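Local coordinates for protein Xaa-Pro aminopeptidase (Thermococcus sibiricus MM 739, PDB 4RGZ) that probably acts as a zinc-dependent peptidase of the M24B family, the group of prolidases and Xaa-Pro aminopeptidases that cleave next to proline, at residues E154-V159 with F225-K230; L232-D237 with L303-H308. All blocks are in the same frame, centred on the assembly; numbering follows the deposited sequence.

Interaction 1 (E154-V159 with F225-K230); sequences EIVDKV and FDYGAK. With ZN (zinc ion), chain E.
In the pita-bread catalytic domain of the M24 metallopeptidases, helix 143-164 lies over the sheet strand that carries the zinc ligand D226, and here Y227, V156, V159, I155 and A229 join the two. Y227 crosses to the helix with its hydroxyl: OH donates to V156 O at 2.8 Å, in the carbonyl plane with a C=O...O angle of 156°. Its CG stands between the backbone N and the carbonyl carbon (chi1 55°), which carries the ring off the strand toward the helix. V156 CG2 and V159 CG1 both approach the ring obliquely near CE2, the latter at 3.4 Å. Further along the strand, I155 CG2, anti to its own backbone N, meets A229 CB at 3.7 Å. I180 and I184 of helix 173-185 also touch the Y227 ring. A phenylalanine here would lack the hydroxyl and would probably leave V156 O without this partner and the ring without its tether to the helix. D226, which does not touch the helix segment, binds the zinc ion through OD1 at 2.1 Å, while its OD2 forms a salt bridge with R342.

Interaction 2 (L232-D237 with L303-H308); sequences LGYCSD and LGIDVH. With ZN (zinc ion), chain E.
The Y234 ring carries I305 on one face: CG1 stands 3.9 Å above the ring plane, offset toward the rim, in a CH-pi contact 24° off the ring normal. I305 CD1 reaches on to Y234 OH, and the carbonyl carbon of G304 comes obliquely to CD2. The hydroxyl of Y234 is hydrogen-bonded to E145. In the other flat group, the H308 imidazole, ND1 donates to V307 O at 2.7 Å; the acceptor lies close to the ring plane, although the donor sits well above the carbonyl plane.

Between these rings the backbones meet at C235, whose N makes a weak hydrogen bond to G304 O (3.1 Å). C235 SG, anti to its carbonyl carbon (chi1 -76°), is turned over the bend of 303-308, 3.9 Å from I305 O. A water bridges the segments, donating to G233 O at 2.9 Å and to I305 O at 2.6 Å. The positive phi of G233 would jam a side chain against the carbonyl of L232, which explains a glycine there.

Toward the metal, L303 CD2 packs on D237 CB at 3.9 Å, next to the carboxylate whose OD1 binds the zinc ion at 2.1 Å. The D237 backbone N is held by D346.

The contact thus joins strand 234-243 to the loop between strands 300-302 and 311-313. Helix 143-164 touches Y234 and L303, helix 30-35 covers I305, and strand 326-335 packs against L303 and D237.

Interactions 1 and 2 lie on neighbouring antiparallel strands, 222-231 and 234-243, with their centres 12 Å apart. The strands are joined where A229 O lies 2.8 Å from S236 N, a probable hydrogen bond, and V156 CG2 of the helix packs at 3.7 Å on S236 OG, a hydroxyl hydrogen-bonded to A152 O and A229 N. The two contacts converge on one zinc ion: D226 OD1 from interaction 1 and D237 OD1 from interaction 2 stand 3.0 Å apart as fellow ligands, a closeness of like charges that the metal probably offsets. E344 and a water shared by both contacts complete the modelled coordination. Helix 143-164 packs against both strands, the 303-308 loop against 234-243.

Interaction 1 (E154-V159 with F225-K230)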
ATOM      1  N   GLU A 154       0.953  18.659  13.609  1.00 38.39           N
ATOM      2  CA  GLU A 154       0.918  18.627  15.063  1.00 40.62           C
ATOM      3  C   GLU A 154       1.084  17.243  15.671  1.00 39.72           C
ATOM      4  O   GLU A 154       1.865  17.089  16.595  1.00 40.52           O
ATOM      5  CB  GLU A 154      -0.355  19.273  15.599  1.00 44.84           C
ATOM      6  CG  GLU A 154      -0.295  20.778  15.545  1.00 46.61           C
ATOM      7  CD  GLU A 154      -1.659  21.433  15.697  1.00 50.71           C
ATOM      8  OE1 GLU A 154      -2.661  20.750  16.009  1.00 52.61           O
ATOM      9  OE2 GLU A 154      -1.728  22.650  15.468  1.00 52.33           O
ATOM     10  N   ILE A 155       0.342  16.245  15.188  1.00 39.15           N
ATOM     11  CA  ILE A 155       0.545  14.833  15.624  1.00 38.46           C
ATOM     12  C   ILE A 155       2.031  14.429  15.534  1.00 36.00           C
ATOM     13  O   ILE A 155       2.612  13.863  16.447  1.00 36.03           O
ATOM     14  CB  ILE A 155      -0.312  13.867  14.775  1.00 37.43           C
ATOM     15  CG1 ILE A 155      -1.768  13.967  15.212  1.00 40.37           C
ATOM     16  CG2 ILE A 155       0.208  12.425  14.818  1.00 35.28           C
ATOM     17  CD1 ILE A 155      -2.744  13.619  14.121  1.00 40.90           C
ATOM     18  N   VAL A 156       2.649  14.790  14.433  1.00 34.11           N
ATOM     19  CA  VAL A 156       4.006  14.368  14.151  1.00 33.12           C
ATOM     20  C   VAL A 156       5.047  15.141  15.000  1.00 35.09           C
ATOM     21  O   VAL A 156       6.132  14.641  15.285  1.00 35.47           O
ATOM     22  CB  VAL A 156       4.173  14.434  12.621  1.00 30.03           C
ATOM     23  CG1 VAL A 156       5.216  15.422  12.175  1.00 28.59           C
ATOM     24  CG2 VAL A 156       4.274  13.055  12.023  1.00 28.24           C
ATOM     25  N   ASP A 157       4.696  16.349  15.433  1.00 38.15           N
ATOM     26  CA  ASP A 157       5.471  17.056  16.459  1.00 39.65           C
ATOM     27  C   ASP A 157       5.380  16.338  17.812  1.00 42.47           C
ATOM     28  O   ASP A 157       6.396  15.996  18.404  1.00 43.82           O
ATOM     29  CB  ASP A 157       5.007  18.503  16.593  1.00 41.54           C
ATOM     30  CG  ASP A 157       5.602  19.406  15.532  1.00 40.15           C
ATOM     31  OD1 ASP A 157       6.175  18.909  14.560  1.00 38.77           O
ATOM     32  OD2 ASP A 157       5.517  20.633  15.652  1.00 43.16           O
ATOM     33  N   LYS A 158       4.178  16.067  18.292  1.00 44.55           N
ATOM     34  CA  LYS A 158       4.066  15.422  19.581  1.00 47.61           C
ATOM     35  C   LYS A 158       4.821  14.088  19.646  1.00 45.56           C
ATOM     36  O   LYS A 158       5.512  13.818  20.615  1.00 47.86           O
ATOM     37  CB  LYS A 158       2.609  15.303  20.003  1.00 52.09           C
ATOM     38  CG  LYS A 158       2.145  16.518  20.805  1.00 58.73           C
ATOM     39  CD  LYS A 158       0.625  16.548  21.016  1.00 64.13           C
ATOM     40  CE  LYS A 158      -0.106  17.099  19.782  1.00 64.34           C
ATOM     41  NZ  LYS A 158      -1.544  16.712  19.747  1.00 66.63           N
ATOM     42  N   VAL A 159       4.698  13.281  18.597  1.00 42.44           N
ATOM     43  CA  VAL A 159       5.453  12.040  18.420  1.00 39.18           C
ATOM     44  C   VAL A 159       6.966  12.315  18.545  1.00 38.30           C
ATOM     45  O   VAL A 159       7.648  11.722  19.381  1.00 37.89           O
ATOM     46  CB  VAL A 159       5.056  11.360  17.081  1.00 35.62           C
ATOM     47  CG1 VAL A 159       5.980  10.216  16.716  1.00 32.13           C
ATOM     48  CG2 VAL A 159       3.610  10.872  17.162  1.00 36.80           C
ATOM     49  N   PHE A 225      15.375  10.059  11.684  1.00 27.21           N
ATOM     50  CA  PHE A 225      14.025   9.476  11.715  1.00 27.47           C
ATOM     51  C   PHE A 225      12.972  10.303  10.952  1.00 25.76           C
ATOM     52  O   PHE A 225      12.900  11.528  11.074  1.00 26.17           O
ATOM     53  CB  PHE A 225      13.602   9.041  13.120  1.00 28.32           C
ATOM     54  CG  PHE A 225      13.737  10.092  14.166  1.00 30.99           C
ATOM     55  CD1 PHE A 225      14.991  10.553  14.568  1.00 32.31           C
ATOM     56  CD2 PHE A 225      12.593  10.607  14.801  1.00 33.12           C
ATOM     57  CE1 PHE A 225      15.098  11.518  15.568  1.00 35.06           C
ATOM     58  CE2 PHE A 225      12.685  11.581  15.802  1.00 33.47           C
ATOM     59  CZ  PHE A 225      13.933  12.024  16.196  1.00 36.00           C
ATOM     60  N   ASP A 226      12.209   9.607  10.118  1.00 25.42           N
ATOM     61  CA  ASP A 226      11.443  10.224   9.042  1.00 24.85           C
ATOM     62  C   ASP A 226      10.119   9.464   9.031  1.00 25.29           C
ATOM     63  O   ASP A 226      10.099   8.233   8.921  1.00 25.34           O
ATOM     64  CB  ASP A 226      12.226  10.062   7.732  1.00 25.41           C
ATOM     65  CG  ASP A 226      11.609  10.783   6.532  1.00 26.16           C
ATOM     66  OD1 ASP A 226      10.492  11.342   6.630  1.00 26.74           O
ATOM     67  OD2 ASP A 226      12.277  10.804   5.450  1.00 26.05           O
ATOM     68  N   TYR A 227       9.017  10.191   9.213  1.00 24.80           N
ATOM     69  CA  TYR A 227       7.725   9.550   9.431  1.00 25.84           C
ATOM     70  C   TYR A 227       6.640  10.535   9.100  1.00 26.52           C
ATOM     71  O   TYR A 227       6.927  11.670   8.693  1.00 27.97           O
ATOM     72  CB  TYR A 227       7.593   9.015  10.883  1.00 26.86           C
ATOM     73  CG  TYR A 227       7.822  10.056  11.954  1.00 27.93           C
ATOM     74  CD1 TYR A 227       9.088  10.606  12.179  1.00 26.75           C
ATOM     75  CD2 TYR A 227       6.760  10.525  12.737  1.00 29.47           C
ATOM     76  CE1 TYR A 227       9.279  11.577  13.152  1.00 27.22           C
ATOM     77  CE2 TYR A 227       6.953  11.503  13.699  1.00 28.60           C
ATOM     78  CZ  TYR A 227       8.196  12.024  13.913  1.00 28.14           C
ATOM     79  OH  TYR A 227       8.369  13.006  14.893  1.00 28.75           O
ATOM     80  N   GLY A 228       5.393  10.111   9.246  1.00 26.61           N
ATOM     81  CA  GLY A 228       4.276  10.958   8.905  1.00 25.76           C
ATOM     82  C   GLY A 228       2.940  10.370   9.268  1.00 27.19           C
ATOM     83  O   GLY A 228       2.773   9.158   9.424  1.00 27.63           O
ATOM     84  N   ALA A 229       1.969  11.260   9.382  1.00 28.66           N
ATOM     85  CA  ALA A 229       0.645  10.911   9.832  1.00 31.06           C
ATOM     86  C   ALA A 229      -0.336  11.475   8.818  1.00 32.34           C
ATOM     87  O   ALA A 229       0.052  12.322   7.984  1.00 29.74           O
ATOM     88  CB  ALA A 229       0.417  11.495  11.210  1.00 31.89           C
ATOM     89  N   LYS A 230      -1.568  10.948   8.861  1.00 35.62           N
ATOM     90  CA  LYS A 230      -2.710  11.491   8.107  1.00 38.24           C
ATOM     91  C   LYS A 230      -3.837  11.964   9.021  1.00 40.91           C
ATOM     92  O   LYS A 230      -4.287  11.224   9.910  1.00 41.86           O
ATOM     93  CB  LYS A 230      -3.320  10.419   7.216  1.00 41.14           C
ATOM     94  CG  LYS A 230      -2.386   9.762   6.228  1.00 40.93           C
ATOM     95  CD  LYS A 230      -3.116   8.542   5.667  1.00 43.71           C
ATOM     96  CE  LYS A 230      -2.645   8.232   4.256  1.00 43.30           C
ATOM     97  NZ  LYS A 230      -3.759   7.602   3.502  1.00 46.61           N
TER
HETATM   98 ZN    ZN E 401      10.054  12.569   4.955  1.00 50.00          ZN
HETATM   99  O   HOH W   1      10.434  12.406   2.905  1.00 32.51           O

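Interaction 2 (L232-D237 with L303-H308)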
ATOM      1  N   LEU A 232      -7.774  13.405   8.702  1.00 49.79           N
ATOM      2  CA  LEU A 232      -8.852  13.396   7.722  1.00 52.62           C
ATOM      3  C   LEU A 232      -8.309  13.221   6.303  1.00 50.74           C
ATOM      4  O   LEU A 232      -8.709  13.951   5.385  1.00 52.70           O
ATOM      5  CB  LEU A 232      -9.705  14.657   7.821  1.00 55.62           C
ATOM      6  CG  LEU A 232     -10.547  14.783   9.094  1.00 59.62           C
ATOM      7  CD1 LEU A 232     -11.009  16.229   9.262  1.00 62.08           C
ATOM      8  CD2 LEU A 232     -11.737  13.832   9.113  1.00 62.94           C
ATOM      9  N   GLY A 233      -7.391  12.268   6.130  1.00 47.44           N
ATOM     10  CA  GLY A 233      -6.912  11.907   4.803  1.00 45.84           C
ATOM     11  C   GLY A 233      -5.700  12.670   4.332  1.00 42.65           C
ATOM     12  O   GLY A 233      -5.031  12.254   3.390  1.00 42.59           O
ATOM     13  N   TYR A 234      -5.396  13.783   4.974  1.00 41.07           N
ATOM     14  CA  TYR A 234      -4.249  14.566   4.549  1.00 38.19           C
ATOM     15  C   TYR A 234      -2.948  14.194   5.309  1.00 35.64           C
ATOM     16  O   TYR A 234      -2.986  13.723   6.460  1.00 36.10           O
ATOM     17  CB  TYR A 234      -4.588  16.067   4.579  1.00 38.49           C
ATOM     18  CG  TYR A 234      -5.641  16.402   3.525  1.00 41.08           C
ATOM     19  CD1 TYR A 234      -6.991  16.061   3.711  1.00 44.06           C
ATOM     20  CD2 TYR A 234      -5.275  17.031   2.323  1.00 40.17           C
ATOM     21  CE1 TYR A 234      -7.925  16.307   2.740  1.00 46.42           C
ATOM     22  CE2 TYR A 234      -6.212  17.296   1.354  1.00 42.55           C
ATOM     23  CZ  TYR A 234      -7.533  16.938   1.576  1.00 45.98           C
ATOM     24  OH  TYR A 234      -8.442  17.202   0.605  1.00 48.43           O
ATOM     25  N   CYS A 235      -1.823  14.462   4.654  1.00 33.14           N
ATOM     26  CA  CYS A 235      -0.531  13.874   4.979  1.00 31.23           C
ATOM     27  C   CYS A 235       0.516  14.868   5.522  1.00 30.19           C
ATOM     28  O   CYS A 235       0.728  16.005   4.983  1.00 29.68           O
ATOM     29  CB  CYS A 235       0.049  13.227   3.696  1.00 29.94           C
ATOM     30  SG  CYS A 235      -0.676  11.648   3.212  1.00 31.62           S
ATOM     31  N   SER A 236       1.211  14.418   6.551  1.00 28.95           N
ATOM     32  CA  SER A 236       2.376  15.132   7.011  1.00 28.10           C
ATOM     33  C   SER A 236       3.563  14.210   6.861  1.00 27.89           C
ATOM     34  O   SER A 236       3.403  12.996   6.534  1.00 27.73           O
ATOM     35  CB  SER A 236       2.206  15.512   8.470  1.00 29.53           C
ATOM     36  OG  SER A 236       2.207  14.388   9.308  1.00 27.90           O
ATOM     37  N   ASP A 237       4.745  14.774   7.108  1.00 27.30           N
ATOM     38  CA  ASP A 237       6.012  14.148   6.728  1.00 26.41           C
ATOM     39  C   ASP A 237       7.136  14.968   7.368  1.00 26.91           C
ATOM     40  O   ASP A 237       7.462  16.094   6.938  1.00 26.36           O
ATOM     41  CB  ASP A 237       6.140  14.164   5.196  1.00 27.42           C
ATOM     42  CG  ASP A 237       7.354  13.419   4.681  1.00 29.66           C
ATOM     43  OD1 ASP A 237       8.065  12.745   5.478  1.00 30.58           O
ATOM     44  OD2 ASP A 237       7.618  13.516   3.455  1.00 29.69           O
ATOM     45  N   LEU A 303       2.592  17.667  -0.457  1.00 33.61           N
ATOM     46  CA  LEU A 303       1.727  16.848   0.388  1.00 31.55           C
ATOM     47  C   LEU A 303       0.266  17.130   0.041  1.00 32.79           C
ATOM     48  O   LEU A 303      -0.094  18.253  -0.283  1.00 32.57           O
ATOM     49  CB  LEU A 303       1.999  17.155   1.866  1.00 29.87           C
ATOM     50  CG  LEU A 303       3.466  16.983   2.246  1.00 27.96           C
ATOM     51  CD1 LEU A 303       3.812  17.739   3.536  1.00 26.88           C
ATOM     52  CD2 LEU A 303       3.873  15.506   2.286  1.00 25.55           C
ATOM     53  N   GLY A 304      -0.552  16.088   0.092  1.00 34.03           N
ATOM     54  CA  GLY A 304      -1.990  16.187  -0.122  1.00 37.27           C
ATOM     55  C   GLY A 304      -2.603  14.942   0.451  1.00 38.01           C
ATOM     56  O   GLY A 304      -2.252  14.550   1.551  1.00 37.38           O
ATOM     57  N   ILE A 305      -3.511  14.336  -0.309  1.00 41.13           N
ATOM     58  CA  ILE A 305      -4.097  13.040  -0.020  1.00 42.83           C
ATOM     59  C   ILE A 305      -3.038  11.980  -0.228  1.00 41.73           C
ATOM     60  O   ILE A 305      -3.136  10.878   0.287  1.00 42.20           O
ATOM     61  CB  ILE A 305      -5.311  12.790  -0.929  1.00 46.53           C
ATOM     62  CG1 ILE A 305      -6.391  13.808  -0.598  1.00 48.10           C
ATOM     63  CG2 ILE A 305      -5.888  11.388  -0.724  1.00 48.38           C
ATOM     64  CD1 ILE A 305      -7.151  14.276  -1.805  1.00 52.16           C
ATOM     65  N   ASP A 306      -2.002  12.357  -0.969  1.00 41.29           N
ATOM     66  CA  ASP A 306      -0.812  11.552  -1.152  1.00 38.69           C
ATOM     67  C   ASP A 306       0.409  12.201  -0.540  1.00 35.60           C
ATOM     68  O   ASP A 306       0.476  13.417  -0.490  1.00 35.46           O
ATOM     69  CB  ASP A 306      -0.578  11.415  -2.631  1.00 39.98           C
ATOM     70  CG  ASP A 306      -1.606  10.566  -3.278  1.00 43.76           C
ATOM     71  OD1 ASP A 306      -2.200   9.712  -2.594  1.00 45.14           O
ATOM     72  OD2 ASP A 306      -1.834  10.757  -4.473  1.00 46.92           O
ATOM     73  N   VAL A 307       1.369  11.388  -0.102  1.00 34.00           N
ATOM     74  CA  VAL A 307       2.638  11.878   0.423  1.00 31.49           C
ATOM     75  C   VAL A 307       3.586  12.452  -0.637  1.00 31.88           C
ATOM     76  O   VAL A 307       4.490  13.237  -0.307  1.00 30.50           O
ATOM     77  CB  VAL A 307       3.469  10.804   1.137  1.00 31.18           C
ATOM     78  CG1 VAL A 307       3.988  11.387   2.444  1.00 30.24           C
ATOM     79  CG2 VAL A 307       2.701   9.514   1.376  1.00 33.77           C
ATOM     80  N   HIS A 308       3.429  12.048  -1.895  1.00 32.73           N
ATOM     81  CA  HIS A 308       4.157  12.712  -2.950  1.00 32.48           C
ATOM     82  C   HIS A 308       3.168  13.237  -3.943  1.00 35.34           C
ATOM     83  O   HIS A 308       2.383  12.498  -4.546  1.00 37.14           O
ATOM     84  CB  HIS A 308       5.151  11.778  -3.632  1.00 33.68           C
ATOM     85  CG  HIS A 308       6.335  11.389  -2.771  1.00 33.66           C
ATOM     86  ND1 HIS A 308       6.428  11.699  -1.460  1.00 33.51           N
ATOM     87  CD2 HIS A 308       7.504  10.700  -3.088  1.00 34.16           C
ATOM     88  CE1 HIS A 308       7.584  11.228  -0.964  1.00 32.27           C
ATOM     89  NE2 HIS A 308       8.247  10.623  -1.966  1.00 31.95           N
TER
HETATM   90 ZN    ZN E 401      10.054  12.569   4.955  1.00 50.00          ZN
HETATM   91  O   HOH W   2      -5.022   9.802   1.792  1.00 54.66           O
HETATM   92  O   HOH W   1      10.434  12.406   2.905  1.00 32.51           O